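Local structure of ribonuclease T2 (Homo sapiens, 3T0O) at residues A[16-21]-A[74-79]; A[39-44]-A[172-177]; A[70-75]-A[116-121]. The protein cleaves single-stranded RNA, preferentially between purine and uridine residues, degrading microbial RNA in innate immunity and leaving purine-2',3'-cyclophosphate ends. One frame throughout, in Å; residues are numbered along the deposited sequence. Where two conformers were deposited one is given.

In the fold
The three contacts lie in and around the antiparallel sheet of the RNase T2 fold. Interaction 2 lies close to the centre of the chain, its own centre about 2 Å from it; it joins strands 39-45 and 171-180 across the strand 12-18 that separates them. Interaction 1 starts on that separating strand, its centre about 9 Å from that of interaction 2, and the ring of its His18 stacks on His41, a predicted active-site residue. Interaction 3 packs helix 66-72 against helix 107-121, and the side chain of Tyr118 is about 9 Å from that of His41. Interactions 1 and 3 share Pro74 and Asp75, while Ile40 N meets Tyr72 O at 2.8 Å, joining interactions 2 and 3.

Interaction 1. Residues A[16-21]-A[74-79]; sequences VQHWPE and PDVIHS
Pro20 and Val76 mark the closest backbone approach, their CA atoms 5.8 Å apart, where the end of strand 12-18 turns into helix 20-23 and faces an irregular loop. No hydrogen bond joins the segments directly. Val76 uses its two methyls separately: CG2 comes obliquely to the His18 ring, 3.3 Å from NE2, while CG1 lies 4.1 Å from Pro20 CB. A branched aliphatic residue suits this place, since one side chain serves both an imidazole and a proline ring. Ile77 reaches the edge of the same imidazole, near its plane, with CD1 3.6 Å from His18 CE1. The ring is turned toward the loop by a chi1 of 57°, which sets CG between the backbone N and the carbonyl carbon. At its edge a water bridges His18 NE2 (2.9 Å) and Pro74 O, to which it donates. The loop is shaped by an Asx turn in which Asp75 OD1 accepts from Ile77 N (3.2 Å) and also from Ser79 N, which arrives from above the carboxylate plane. Val23 of helix 20-23 touches both His18 and Val76; His41 of neighbouring strand 39-45, predicted to be in the active site, stacks on His18 and touches Ile77.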
loop_
_atom_site.group_PDB
_atom_site.type_symbol
_atom_site.label_atom_id
_atom_site.label_comp_id
_atom_site.label_asym_id
_atom_site.label_seq_id
_atom_site.Cartn_x
_atom_site.Cartn_y
_atom_site.Cartn_z
ATOM N N VAL A 16 1.500 0.819 3.344
ATOM C CA VAL A 16 1.190 1.638 2.179
ATOM C C VAL A 16 0.287 0.811 1.311
ATOM O O VAL A 16 0.628 -0.330 0.912
ATOM C CB VAL A 16 2.493 1.895 1.413
ATOM C CG1 VAL A 16 2.151 2.802 0.198
ATOM C CG2 VAL A 16 3.471 2.564 2.390
ATOM N N GLN A 17 -0.916 1.326 0.983
ATOM C CA GLN A 17 -1.865 0.620 0.140
ATOM C C GLN A 17 -2.222 1.582 -1.003
ATOM O O GLN A 17 -2.213 2.784 -0.818
ATOM C CB GLN A 17 -3.115 0.306 0.943
ATOM C CG GLN A 17 -2.815 -0.718 2.034
ATOM C CD GLN A 17 -3.993 -0.989 2.917
ATOM O OE1 GLN A 17 -4.152 -0.362 4.004
ATOM N NE2 GLN A 17 -4.855 -1.808 2.468
ATOM N N HIS A 18 -2.486 1.014 -2.160
ATOM C CA HIS A 18 -2.743 1.855 -3.340
ATOM C C HIS A 18 -3.917 1.366 -4.145
ATOM O O HIS A 18 -4.356 0.253 -3.987
ATOM C CB HIS A 18 -1.465 2.115 -4.154
ATOM C CG HIS A 18 -0.764 0.856 -4.612
ATOM N ND1 HIS A 18 0.516 0.938 -5.125
ATOM C CD2 HIS A 18 -1.105 -0.450 -4.584
ATOM C CE1 HIS A 18 0.889 -0.281 -5.487
ATOM N NE2 HIS A 18 -0.035 -1.147 -5.099
ATOM N N TRP A 19 -4.434 2.274 -4.977
ATOM C CA TRP A 19 -5.635 2.046 -5.742
ATOM C C TRP A 19 -5.218 1.749 -7.151
ATOM O O TRP A 19 -4.738 2.615 -7.846
ATOM C CB TRP A 19 -6.484 3.311 -5.653
ATOM C CG TRP A 19 -7.779 3.168 -6.375
ATOM C CD1 TRP A 19 -8.236 3.917 -7.479
ATOM C CD2 TRP A 19 -8.831 2.243 -6.071
ATOM N NE1 TRP A 19 -9.501 3.487 -7.831
ATOM C CE2 TRP A 19 -9.879 2.463 -7.008
ATOM C CE3 TRP A 19 -8.999 1.269 -5.082
ATOM C CZ2 TRP A 19 -11.077 1.730 -6.991
ATOM C CZ3 TRP A 19 -10.176 0.525 -5.077
ATOM C CH2 TRP A 19 -11.179 0.725 -6.040
ATOM N N PRO A 20 -5.367 0.501 -7.575
ATOM C CA PRO A 20 -4.835 0.112 -8.882
ATOM C C PRO A 20 -5.289 0.949 -10.041
ATOM O O PRO A 20 -4.506 1.322 -10.893
ATOM C CB PRO A 20 -5.366 -1.328 -9.046
ATOM C CG PRO A 20 -5.232 -1.905 -7.634
ATOM C CD PRO A 20 -5.796 -0.668 -6.790
ATOM N N GLU A 21 -6.532 1.328 -10.109
ATOM C CA GLU A 21 -6.930 2.116 -11.283
ATOM C C GLU A 21 -6.198 3.445 -11.379
ATOM O O GLU A 21 -5.956 3.930 -12.509
ATOM C CB GLU A 21 -8.431 2.344 -11.188
ATOM C CG GLU A 21 -9.027 3.288 -12.283
ATOM C CD GLU A 21 -8.756 2.830 -13.697
ATOM O OE1 GLU A 21 -8.699 1.624 -13.890
ATOM O OE2 GLU A 21 -8.700 3.702 -14.630
ATOM N N PRO A 74 -0.581 -7.446 -5.743
ATOM C CA PRO A 74 -0.222 -7.561 -7.160
ATOM C C PRO A 74 0.630 -6.406 -7.644
ATOM O O PRO A 74 0.686 -5.355 -6.987
ATOM C CB PRO A 74 -1.591 -7.432 -7.881
ATOM C CG PRO A 74 -2.421 -6.520 -6.954
ATOM C CD PRO A 74 -2.015 -7.074 -5.552
ATOM N N ASP A 75 1.317 -6.623 -8.772
ATOM C CA ASP A 75 2.141 -5.571 -9.332
ATOM C C ASP A 75 1.311 -4.668 -10.175
ATOM O O ASP A 75 1.007 -4.963 -11.304
ATOM C CB ASP A 75 3.260 -6.189 -10.136
ATOM C CG ASP A 75 4.168 -5.152 -10.766
ATOM O OD1 ASP A 75 3.886 -3.947 -10.613
ATOM O OD2 ASP A 75 5.159 -5.554 -11.441
ATOM N N VAL A 76 0.889 -3.569 -9.575
ATOM C CA VAL A 76 0.039 -2.599 -10.285
ATOM C C VAL A 76 0.734 -1.292 -10.509
ATOM O O VAL A 76 0.052 -0.288 -10.803
ATOM C CB VAL A 76 -1.298 -2.418 -9.527
ATOM C CG1 VAL A 76 -2.068 -3.746 -9.549
ATOM C CG2 VAL A 76 -1.078 -1.904 -8.089
ATOM N N ILE A 77 2.068 -1.320 -10.508
ATOM C CA ILE A 77 2.816 -0.102 -10.890
ATOM C C ILE A 77 3.490 -0.397 -12.201
ATOM O O ILE A 77 3.081 0.183 -13.209
ATOM C CB ILE A 77 3.779 0.230 -9.804
ATOM C CG1 ILE A 77 2.972 0.654 -8.553
ATOM C CG2 ILE A 77 4.639 1.411 -10.290
ATOM C CD1 ILE A 77 3.756 0.813 -7.340
ATOM N N HIS A 78 4.485 -1.282 -12.253
ATOM C CA HIS A 78 5.046 -1.605 -13.549
ATOM C C HIS A 78 4.379 -2.745 -14.263
ATOM O O HIS A 78 4.546 -2.903 -15.501
ATOM C CB HIS A 78 6.477 -2.020 -13.450
ATOM C CG HIS A 78 7.361 -0.910 -13.006
ATOM N ND1 HIS A 78 7.416 0.311 -13.651
ATOM C CD2 HIS A 78 8.184 -0.824 -11.938
ATOM C CE1 HIS A 78 8.241 1.109 -12.980
ATOM N NE2 HIS A 78 8.733 0.442 -11.950
ATOM N N SER A 79 3.661 -3.535 -13.447
ATOM C CA SER A 79 2.921 -4.642 -14.011
ATOM C C SER A 79 3.824 -5.521 -14.845
ATOM O O SER A 79 3.483 -5.867 -15.980
ATOM C CB SER A 79 1.688 -4.161 -14.823
ATOM O OG SER A 79 0.783 -3.542 -13.918
HETATM O O HOH W 1 -0.443 -4.009 -5.076
#

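Interaction 2. Residues A[39-44]-A[172-177]; sequences TIHGLW and IGQIEL
His41 and Gln174 are the nearest pair on two strands that do not adjoin: the axes of the short segments pass 9.0 Å apart with their directions at 53°, and strand 12-18 runs between them. The contact is therefore made by side chains alone, with no backbone bond between the two segments. With CG anti to the backbone N and the chain extended beyond it, Gln174 carries its amide across to the His41 ring, where OE1 accepts from ND1 at 2.8 Å. The bond is nearly straight, 171° at the hydrogen, and OE1 lies in the imidazole plane; seen from the amide, the donor is tilted 29° from the carbonyl plane. Glutamine suits the place because its amide has an acceptor for ND1 and a donor, NE2, that bonds to Gln159. Within strand 39-45, Trp44 lays CZ2 over the centre of one His41 face, 3.5 Å above it, and its CZ3 comes 4.2 Å from Glu176 OE2. Its indole NE1 bonds to Glu90, an active-site residue by similarity. Classic beta bulges occur at His41 and Gly42 opposite Val16, and at Gly173 and Gln174 opposite Gln159. With ND1 as the donor, the bond limits rotation of a ring predicted to be in the active site, which is consistent with Gln174 acting as a second-shell residue that orients it.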
loop_
_atom_site.group_PDB
_atom_site.type_symbol
_atom_site.label_atom_id
_atom_site.label_comp_id
_atom_site.label_asym_id
_atom_site.label_seq_id
_atom_site.Cartn_x
_atom_site.Cartn_y
_atom_site.Cartn_z
ATOM N N THR A 39 -4.942 -2.374 -2.764
ATOM C CA THR A 39 -3.995 -3.486 -2.544
ATOM C C THR A 39 -2.731 -2.976 -1.867
ATOM O O THR A 39 -2.519 -1.769 -1.668
ATOM C CB THR A 39 -3.548 -4.125 -3.921
ATOM O OG1 THR A 39 -3.002 -3.071 -4.738
ATOM C CG2 THR A 39 -4.774 -4.677 -4.605
ATOM N N ILE A 40 -1.873 -3.942 -1.449
ATOM C CA ILE A 40 -0.660 -3.610 -0.745
ATOM C C ILE A 40 0.401 -3.073 -1.664
ATOM O O ILE A 40 0.732 -3.707 -2.678
ATOM C CB ILE A 40 -0.092 -4.858 -0.072
ATOM C CG1 ILE A 40 -1.140 -5.430 0.887
ATOM C CG2 ILE A 40 1.207 -4.453 0.643
ATOM C CD1 ILE A 40 -0.729 -6.839 1.416
ATOM N N HIS A 41 0.919 -1.895 -1.361
ATOM C CA HIS A 41 2.153 -1.463 -1.979
ATOM C C HIS A 41 3.339 -1.997 -1.179
ATOM O O HIS A 41 4.180 -2.739 -1.721
ATOM C CB HIS A 41 2.158 0.019 -2.034
ATOM C CG HIS A 41 3.267 0.529 -2.879
ATOM N ND1 HIS A 41 3.338 1.845 -3.271
ATOM C CD2 HIS A 41 4.335 -0.100 -3.419
ATOM C CE1 HIS A 41 4.429 2.025 -4.001
ATOM N NE2 HIS A 41 5.053 0.866 -4.123
ATOM N N GLY A 42 3.385 -1.715 0.132
ATOM C CA GLY A 42 4.383 -2.380 0.928
ATOM C C GLY A 42 4.300 -1.939 2.382
ATOM O O GLY A 42 3.446 -1.150 2.760
ATOM N N LEU A 43 5.187 -2.527 3.187
ATOM C CA LEU A 43 5.332 -2.220 4.569
ATOM C C LEU A 43 6.717 -1.649 4.765
ATOM O O LEU A 43 7.709 -2.358 4.663
ATOM C CB LEU A 43 5.105 -3.488 5.408
ATOM C CG LEU A 43 5.325 -3.236 6.894
ATOM C CD1 LEU A 43 4.245 -2.354 7.457
ATOM C CD2 LEU A 43 5.275 -4.612 7.659
ATOM N N TRP A 44 6.771 -0.344 4.913
ATOM C CA TRP A 44 8.068 0.321 4.770
ATOM C C TRP A 44 8.590 0.928 6.061
ATOM O O TRP A 44 7.903 1.751 6.675
ATOM C CB TRP A 44 7.859 1.510 3.838
ATOM C CG TRP A 44 7.411 1.157 2.441
ATOM C CD1 TRP A 44 7.390 -0.006 1.864
ATOM C CD2 TRP A 44 6.971 2.116 1.485
ATOM N NE1 TRP A 44 6.903 0.097 0.557
ATOM C CE2 TRP A 44 6.648 1.417 0.330
ATOM C CE3 TRP A 44 6.848 3.499 1.512
ATOM C CZ2 TRP A 44 6.170 2.045 -0.827
ATOM C CZ3 TRP A 44 6.355 4.117 0.372
ATOM C CH2 TRP A 44 6.001 3.408 -0.715
ATOM N N ILE A 172 -7.061 10.152 -6.316
ATOM C CA ILE A 172 -6.491 9.445 -5.136
ATOM C C ILE A 172 -5.814 8.187 -5.587
ATOM O O ILE A 172 -6.390 7.437 -6.360
ATOM C CB ILE A 172 -7.542 9.222 -4.055
ATOM C CG1 ILE A 172 -6.860 8.653 -2.786
ATOM C CG2 ILE A 172 -8.642 8.181 -4.498
ATOM C CD1 ILE A 172 -7.876 8.515 -1.609
ATOM N N GLY A 173 -4.632 7.945 -5.012
ATOM C CA GLY A 173 -3.803 6.789 -5.426
ATOM C C GLY A 173 -3.333 5.952 -4.257
ATOM O O GLY A 173 -3.122 4.785 -4.467
ATOM N N GLN A 174 -3.089 6.573 -3.093
ATOM C CA GLN A 174 -2.321 5.785 -2.072
ATOM C C GLN A 174 -2.699 6.257 -0.691
ATOM O O GLN A 174 -2.858 7.450 -0.488
ATOM C CB GLN A 174 -0.813 5.937 -2.392
ATOM C CG GLN A 174 0.077 5.123 -1.430
ATOM C CD GLN A 174 1.442 4.919 -2.126
ATOM O OE1 GLN A 174 1.580 3.948 -2.845
ATOM N NE2 GLN A 174 2.380 5.754 -1.813
ATOM N N ILE A 175 -2.876 5.306 0.232
ATOM C CA ILE A 175 -3.228 5.645 1.610
ATOM C C ILE A 175 -2.216 4.981 2.490
ATOM O O ILE A 175 -1.932 3.779 2.326
ATOM C CB ILE A 175 -4.603 5.172 1.889
ATOM C CG1 ILE A 175 -5.636 6.011 1.067
ATOM C CG2 ILE A 175 -4.871 5.160 3.435
ATOM C CD1 ILE A 175 -7.105 5.474 1.205
ATOM N N GLU A 176 -1.616 5.759 3.345
ATOM C CA GLU A 176 -0.510 5.284 4.238
ATOM C C GLU A 176 -0.986 5.372 5.656
ATOM O O GLU A 176 -1.572 6.364 6.070
ATOM C CB GLU A 176 0.759 6.095 4.080
ATOM C CG GLU A 176 1.185 6.037 2.588
ATOM C CD GLU A 176 2.479 6.687 2.368
ATOM O OE1 GLU A 176 2.909 7.429 3.230
ATOM O OE2 GLU A 176 3.049 6.485 1.285
ATOM N N LEU A 177 -0.718 4.315 6.432
ATOM C CA LEU A 177 -1.064 4.290 7.878
ATOM C C LEU A 177 0.233 3.894 8.581
ATOM O O LEU A 177 0.873 2.892 8.240
ATOM C CB LEU A 177 -2.134 3.246 8.196
ATOM C CG LEU A 177 -3.528 3.613 7.610
ATOM C CD1 LEU A 177 -4.403 2.363 7.456
ATOM C CD2 LEU A 177 -4.139 4.661 8.556
#

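Interaction 3. Residues A[70-75]-A[116-121]; sequences RAYWPD and ELYREL
Tyr72 and Tyr118 meet ring to ring, carrying the contact between the end of helix 66-72 and the last turns of helix 107-121. Tyr118 brings CE2 over one face of the Tyr72 ring, 3.4 Å from CG, and the same atom lies 3.6 Å from Tyr72 CB. The ring centroids are 5.0 Å apart and the planes are inclined at 38°, so the pair is oblique, neither a parallel stack nor an edge-to-face arrangement. The CB bond of Tyr118 points toward 70-75, and with CG anti to the backbone N (chi1 174°) the ring is carried to Tyr72. Farther out, Tyr118 OH bonds to the backbone oxygen of Trp38, holding the far end of the ring, while Ile40, Met15 and Gln17 of the sheet touch its side chain. Ala71 CB rests toward the rim of a Tyr72 face, and a backbone bond between Tyr72 and Ile40 ties the helix end to strand 39-45. In the conformer given, Arg119 also forms a salt bridge with Glu68 of helix 66-72. Tyrosine suits position 118 because its flat carbon surface packs against an aromatic neighbour while its hydroxyl bonds to the backbone; the contact across the segments is itself dispersive, with no hydrogen bond between them.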
loop_
_atom_site.group_PDB
_atom_site.type_symbol
_atom_site.label_atom_id
_atom_site.label_comp_id
_atom_site.label_asym_id
_atom_site.label_seq_id
_atom_site.Cartn_x
_atom_site.Cartn_y
_atom_site.Cartn_z
ATOM N N ARG A 70 -0.535 -12.819 -4.657
ATOM C CA ARG A 70 -1.104 -12.457 -5.947
ATOM C C ARG A 70 -2.382 -11.671 -5.823
ATOM O O ARG A 70 -2.640 -10.774 -6.654
ATOM C CB ARG A 70 -1.333 -13.711 -6.826
ATOM C CG ARG A 70 0.030 -14.366 -7.187
ATOM C CD ARG A 70 -0.149 -15.606 -8.105
ATOM N NE ARG A 70 -1.030 -16.594 -7.528
ATOM C CZ ARG A 70 -0.635 -17.781 -7.074
ATOM N NH1 ARG A 70 0.651 -18.126 -7.096
ATOM N NH2 ARG A 70 -1.542 -18.600 -6.567
ATOM N N ALA A 71 -3.229 -12.040 -4.836
ATOM C CA ALA A 71 -4.538 -11.371 -4.712
ATOM C C ALA A 71 -4.422 -9.981 -4.096
ATOM O O ALA A 71 -5.085 -9.058 -4.542
ATOM C CB ALA A 71 -5.439 -12.168 -3.832
ATOM N N TYR A 72 -3.535 -9.861 -3.117
ATOM C CA TYR A 72 -3.554 -8.637 -2.315
ATOM C C TYR A 72 -2.320 -7.829 -2.546
ATOM O O TYR A 72 -2.284 -6.648 -2.113
ATOM C CB TYR A 72 -3.575 -9.045 -0.795
ATOM C CG TYR A 72 -4.774 -9.837 -0.357
ATOM C CD1 TYR A 72 -5.973 -9.681 -0.975
ATOM C CD2 TYR A 72 -4.623 -10.764 0.652
ATOM C CE1 TYR A 72 -7.102 -10.479 -0.565
ATOM C CE2 TYR A 72 -5.697 -11.567 1.050
ATOM C CZ TYR A 72 -6.911 -11.395 0.427
ATOM O OH TYR A 72 -8.009 -12.166 0.869
ATOM N N TRP A 73 -1.294 -8.389 -3.172
ATOM C CA TRP A 73 -0.049 -7.644 -3.361
ATOM C C TRP A 73 0.354 -7.720 -4.840
ATOM O O TRP A 73 1.507 -7.927 -5.192
ATOM C CB TRP A 73 1.006 -8.228 -2.435
ATOM C CG TRP A 73 2.086 -7.267 -2.032
ATOM C CD1 TRP A 73 2.635 -6.248 -2.768
ATOM C CD2 TRP A 73 2.818 -7.342 -0.805
ATOM N NE1 TRP A 73 3.647 -5.611 -2.016
ATOM C CE2 TRP A 73 3.771 -6.292 -0.817
ATOM C CE3 TRP A 73 2.686 -8.157 0.341
ATOM C CZ2 TRP A 73 4.669 -6.060 0.314
ATOM C CZ3 TRP A 73 3.565 -7.906 1.433
ATOM C CH2 TRP A 73 4.491 -6.866 1.396
ATOM N N PRO A 74 -0.581 -7.446 -5.743
ATOM C CA PRO A 74 -0.222 -7.561 -7.160
ATOM C C PRO A 74 0.630 -6.406 -7.644
ATOM O O PRO A 74 0.686 -5.355 -6.987
ATOM C CB PRO A 74 -1.591 -7.432 -7.881
ATOM C CG PRO A 74 -2.421 -6.520 -6.954
ATOM C CD PRO A 74 -2.015 -7.074 -5.552
ATOM N N ASP A 75 1.317 -6.623 -8.772
ATOM C CA ASP A 75 2.141 -5.571 -9.332
ATOM C C ASP A 75 1.311 -4.668 -10.175
ATOM O O ASP A 75 1.007 -4.963 -11.304
ATOM C CB ASP A 75 3.260 -6.189 -10.136
ATOM C CG ASP A 75 4.168 -5.152 -10.766
ATOM O OD1 ASP A 75 3.886 -3.947 -10.613
ATOM O OD2 ASP A 75 5.159 -5.554 -11.441
ATOM N N GLU A 116 -1.047 -9.991 6.928
ATOM C CA GLU A 116 -1.956 -9.996 8.086
ATOM C C GLU A 116 -2.426 -8.631 8.387
ATOM O O GLU A 116 -3.614 -8.426 8.617
ATOM C CB GLU A 116 -1.208 -10.555 9.277
ATOM C CG GLU A 116 -2.011 -10.783 10.485
ATOM C CD GLU A 116 -1.175 -11.554 11.503
ATOM O OE1 GLU A 116 -0.005 -11.173 11.752
ATOM O OE2 GLU A 116 -1.672 -12.569 12.040
ATOM N N LEU A 117 -1.517 -7.671 8.375
ATOM C CA LEU A 117 -1.888 -6.280 8.675
ATOM C C LEU A 117 -2.868 -5.764 7.648
ATOM O O LEU A 117 -3.823 -5.050 7.979
ATOM C CB LEU A 117 -0.602 -5.414 8.605
ATOM C CG LEU A 117 0.234 -5.685 9.838
ATOM C CD1 LEU A 117 1.555 -4.984 9.600
ATOM C CD2 LEU A 117 -0.463 -5.020 11.065
ATOM N N TYR A 118 -2.656 -6.131 6.373
ATOM C CA TYR A 118 -3.608 -5.682 5.350
ATOM C C TYR A 118 -5.029 -6.227 5.673
ATOM O O TYR A 118 -5.989 -5.480 5.549
ATOM C CB TYR A 118 -3.145 -6.351 4.044
ATOM C CG TYR A 118 -4.087 -6.133 2.858
ATOM C CD1 TYR A 118 -4.161 -4.900 2.249
ATOM C CD2 TYR A 118 -4.853 -7.176 2.399
ATOM C CE1 TYR A 118 -5.020 -4.749 1.122
ATOM C CE2 TYR A 118 -5.707 -7.054 1.291
ATOM C CZ TYR A 118 -5.752 -5.828 0.668
ATOM O OH TYR A 118 -6.620 -5.752 -0.422
ATOM N N ARG A 119 -5.130 -7.478 6.091
ATOM C CA ARG A 119 -6.417 -8.103 6.435
ATOM C C ARG A 119 -7.066 -7.448 7.643
ATOM O O ARG A 119 -8.300 -7.317 7.714
ATOM C CB ARG A 119 -6.205 -9.620 6.719
ATOM C CG ARG A 119 -5.699 -10.389 5.480
ATOM C CD ARG A 119 -5.683 -11.933 5.633
ATOM N NE ARG A 119 -4.983 -12.407 6.825
ATOM C CZ ARG A 119 -3.767 -12.950 6.863
ATOM N NH1 ARG A 119 -3.021 -13.092 5.778
ATOM N NH2 ARG A 119 -3.285 -13.356 8.029
ATOM N N GLU A 120 -6.229 -7.148 8.651
ATOM C CA GLU A 120 -6.718 -6.612 9.905
ATOM C C GLU A 120 -7.133 -5.167 9.680
ATOM O O GLU A 120 -8.157 -4.698 10.231
ATOM C CB GLU A 120 -5.633 -6.706 10.981
ATOM C CG GLU A 120 -5.401 -8.149 11.391
ATOM C CD GLU A 120 -4.296 -8.299 12.394
ATOM O OE1 GLU A 120 -3.626 -7.310 12.766
ATOM O OE2 GLU A 120 -4.137 -9.442 12.822
ATOM N N LEU A 121 -6.383 -4.430 8.873
ATOM C CA LEU A 121 -6.807 -3.081 8.668
ATOM C C LEU A 121 -8.083 -2.992 7.828
ATOM O O LEU A 121 -9.001 -2.162 8.055
ATOM C CB LEU A 121 -5.708 -2.321 7.935
ATOM C CG LEU A 121 -4.522 -2.180 8.889
ATOM C CD1 LEU A 121 -3.335 -1.680 8.026
ATOM C CD2 LEU A 121 -4.786 -1.178 10.060
#